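Local coordinates for protein terminal oxygenase component of carbazole 1,9a-dioxygenase (Sphingomonas, PDB 3GKQ) that probably catalyses the angular dioxygenation of carbazole at positions 1 and 9a, as the Rieske non-heme iron oxygenase component of a multicomponent system, at residues 238-243 with 252-257. Sequence-based numbering, arbitrary orientation.
Sequences PIFEAT and GHMGSK
F240 O and G252 N join at the open end of a beta-hairpin made of strands 236-244 and 247-251, at the surface of the homotrimeric ring hydroxylase domain. G252 N-H donates to F240 O, and the bond is nearly straight at 174°. The donor sits well above the carbonyl plane, 51° out of it. The 2.5 Å from G252 N to F240 O is short, so its exact length is doubtful. The F240 ring packs against H253 and M254. M254 CG lies over one ring face, 3.9 Å from F240 CD1. The M254 chi1 of -66° turns CG opposite the carbonyl carbon, which brings it over the ring. H253 O approaches the ring edge near its plane, 3.8 Å from F240 CE1. F240 interrupts its strand, with a psi near zero, and E241 resumes the extended chain. Beyond the break, backbone bonding of A242 with I250 continues the hairpin. Before it, I239 bonds through its backbone to L205 and G206, its side chain packs on L111 of the second subunit, and P204 meets the F240 side chain. The H253 side chain lies about 9 Å from that of H190, an iron(II) ligand. H253 CB points away from 238-243, and NE2 hydrogen-bonds to D197 OD1.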
ATOM      1  N   PRO A 238     -32.943  -1.965 -32.478  1.00 47.94           N
ATOM      2  CA  PRO A 238     -31.767  -1.153 -32.135  1.00 46.22           C
ATOM      3  C   PRO A 238     -32.108   0.323 -31.917  1.00 44.60           C
ATOM      4  O   PRO A 238     -32.886   0.905 -32.671  1.00 45.69           O
ATOM      5  CB  PRO A 238     -30.835  -1.377 -33.323  1.00 46.66           C
ATOM      6  CG  PRO A 238     -31.796  -1.540 -34.460  1.00 47.80           C
ATOM      7  CD  PRO A 238     -32.856  -2.449 -33.868  1.00 47.61           C
ATOM      8  N   ILE A 239     -31.515   0.917 -30.883  1.00 42.75           N
ATOM      9  CA  ILE A 239     -31.764   2.314 -30.524  1.00 39.62           C
ATOM     10  C   ILE A 239     -30.748   3.275 -31.142  1.00 39.27           C
ATOM     11  O   ILE A 239     -29.595   3.342 -30.697  1.00 37.31           O
ATOM     12  CB  ILE A 239     -31.728   2.492 -28.986  1.00 39.15           C
ATOM     13  CG1 ILE A 239     -32.539   1.377 -28.314  1.00 38.05           C
ATOM     14  CG2 ILE A 239     -32.271   3.863 -28.600  1.00 36.40           C
ATOM     15  CD1 ILE A 239     -33.995   1.316 -28.743  1.00 38.59           C
ATOM     16  N   PHE A 240     -31.180   4.025 -32.157  1.00 38.03           N
ATOM     17  CA  PHE A 240     -30.303   4.979 -32.834  1.00 36.29           C
ATOM     18  C   PHE A 240     -30.551   6.420 -32.405  1.00 36.68           C
ATOM     19  O   PHE A 240     -29.842   7.335 -32.819  1.00 36.75           O
ATOM     20  CB  PHE A 240     -30.446   4.842 -34.352  1.00 34.47           C
ATOM     21  CG  PHE A 240     -29.574   3.774 -34.940  1.00 32.84           C
ATOM     22  CD1 PHE A 240     -28.202   3.965 -35.047  1.00 30.06           C
ATOM     23  CD2 PHE A 240     -30.116   2.563 -35.356  1.00 31.62           C
ATOM     24  CE1 PHE A 240     -27.376   2.961 -35.555  1.00 30.16           C
ATOM     25  CE2 PHE A 240     -29.302   1.554 -35.866  1.00 31.23           C
ATOM     26  CZ  PHE A 240     -27.928   1.755 -35.965  1.00 31.82           C
ATOM     27  N   GLU A 241     -31.568   6.618 -31.577  1.00 36.87           N
ATOM     28  CA  GLU A 241     -31.880   7.937 -31.049  1.00 38.13           C
ATOM     29  C   GLU A 241     -32.718   7.727 -29.796  1.00 35.79           C
ATOM     30  O   GLU A 241     -33.545   6.811 -29.737  1.00 35.82           O
ATOM     31  CB  GLU A 241     -32.632   8.780 -32.089  1.00 42.88           C
ATOM     32  CG  GLU A 241     -34.092   8.424 -32.300  1.00 48.14           C
ATOM     33  CD  GLU A 241     -35.001   9.091 -31.286  1.00 52.29           C
ATOM     34  OE1 GLU A 241     -34.920  10.333 -31.136  1.00 55.18           O
ATOM     35  OE2 GLU A 241     -35.801   8.376 -30.645  1.00 55.80           O
ATOM     36  N   ALA A 242     -32.491   8.553 -28.782  1.00 32.73           N
ATOM     37  CA  ALA A 242     -33.236   8.414 -27.539  1.00 32.75           C
ATOM     38  C   ALA A 242     -33.576   9.760 -26.922  1.00 31.99           C
ATOM     39  O   ALA A 242     -32.854  10.737 -27.097  1.00 32.73           O
ATOM     40  CB  ALA A 242     -32.438   7.565 -26.543  1.00 31.84           C
ATOM     41  N   THR A 243     -34.678   9.786 -26.183  1.00 31.82           N
ATOM     42  CA  THR A 243     -35.146  10.996 -25.532  1.00 32.55           C
ATOM     43  C   THR A 243     -35.035  10.925 -24.012  1.00 32.30           C
ATOM     44  O   THR A 243     -34.857   9.851 -23.430  1.00 29.95           O
ATOM     45  CB  THR A 243     -36.621  11.246 -25.853  1.00 33.72           C
ATOM     46  OG1 THR A 243     -37.388  10.117 -25.416  1.00 35.94           O
ATOM     47  CG2 THR A 243     -36.825  11.449 -27.357  1.00 35.98           C
ATOM     48  N   GLY A 252     -27.557   7.969 -32.021  1.00 33.63           N
ATOM     49  CA  GLY A 252     -26.501   6.998 -32.225  1.00 34.05           C
ATOM     50  C   GLY A 252     -25.665   7.365 -33.442  1.00 35.35           C
ATOM     51  O   GLY A 252     -25.548   8.545 -33.800  1.00 33.21           O
ATOM     52  N   HIS A 253     -25.088   6.355 -34.088  1.00 34.18           N
ATOM     53  CA  HIS A 253     -24.245   6.579 -35.256  1.00 34.16           C
ATOM     54  C   HIS A 253     -24.553   5.599 -36.385  1.00 34.49           C
ATOM     55  O   HIS A 253     -24.021   4.487 -36.423  1.00 34.39           O
ATOM     56  CB  HIS A 253     -22.770   6.468 -34.845  1.00 33.65           C
ATOM     57  CG  HIS A 253     -21.800   6.749 -35.953  1.00 33.11           C
ATOM     58  ND1 HIS A 253     -21.593   5.881 -37.005  1.00 32.04           N
ATOM     59  CD2 HIS A 253     -20.970   7.800 -36.162  1.00 30.92           C
ATOM     60  CE1 HIS A 253     -20.676   6.384 -37.813  1.00 31.59           C
ATOM     61  NE2 HIS A 253     -20.282   7.548 -37.325  1.00 32.38           N
ATOM     62  N   MET A 254     -25.423   6.009 -37.303  1.00 33.68           N
ATOM     63  CA  MET A 254     -25.770   5.161 -38.435  1.00 34.19           C
ATOM     64  C   MET A 254     -24.558   5.009 -39.345  1.00 33.85           C
ATOM     65  O   MET A 254     -23.657   5.849 -39.350  1.00 33.25           O
ATOM     66  CB  MET A 254     -26.934   5.762 -39.236  1.00 34.97           C
ATOM     67  CG  MET A 254     -28.250   5.815 -38.489  1.00 36.57           C
ATOM     68  SD  MET A 254     -29.584   6.436 -39.525  1.00 37.47           S
ATOM     69  CE  MET A 254     -31.003   5.752 -38.732  1.00 37.55           C
ATOM     70  N   GLY A 255     -24.543   3.926 -40.112  1.00 33.93           N
ATOM     71  CA  GLY A 255     -23.449   3.676 -41.030  1.00 35.99           C
ATOM     72  C   GLY A 255     -23.871   2.579 -41.985  1.00 36.17           C
ATOM     73  O   GLY A 255     -24.977   2.056 -41.863  1.00 36.57           O
ATOM     74  N   SER A 256     -23.010   2.222 -42.931  1.00 37.08           N
ATOM     75  CA  SER A 256     -23.359   1.167 -43.875  1.00 40.08           C
ATOM     76  C   SER A 256     -22.667  -0.164 -43.579  1.00 41.06           C
ATOM     77  O   SER A 256     -23.120  -1.213 -44.038  1.00 41.83           O
ATOM     78  CB  SER A 256     -23.063   1.620 -45.306  1.00 43.50           C
ATOM     79  OG  SER A 256     -23.979   2.629 -45.706  1.00 44.72           O
ATOM     80  N   LYS A 257     -21.580  -0.129 -42.812  1.00 40.95           N
ATOM     81  CA  LYS A 257     -20.881  -1.365 -42.458  1.00 40.49           C
ATOM     82  C   LYS A 257     -21.481  -1.951 -41.186  1.00 40.14           C
ATOM     83  O   LYS A 257     -21.423  -1.338 -40.119  1.00 39.61           O
ATOM     84  CB  LYS A 257     -19.387  -1.109 -42.258  1.00 39.64           C
ATOM     85  CG  LYS A 257     -18.652  -0.761 -43.535  1.00 40.45           C
ATOM     86  CD  LYS A 257     -17.146  -0.769 -43.324  1.00 41.34           C
ATOM     87  CE  LYS A 257     -16.409  -0.530 -44.633  1.00 41.18           C
ATOM     88  NZ  LYS A 257     -14.940  -0.666 -44.474  1.00 40.44           N
TER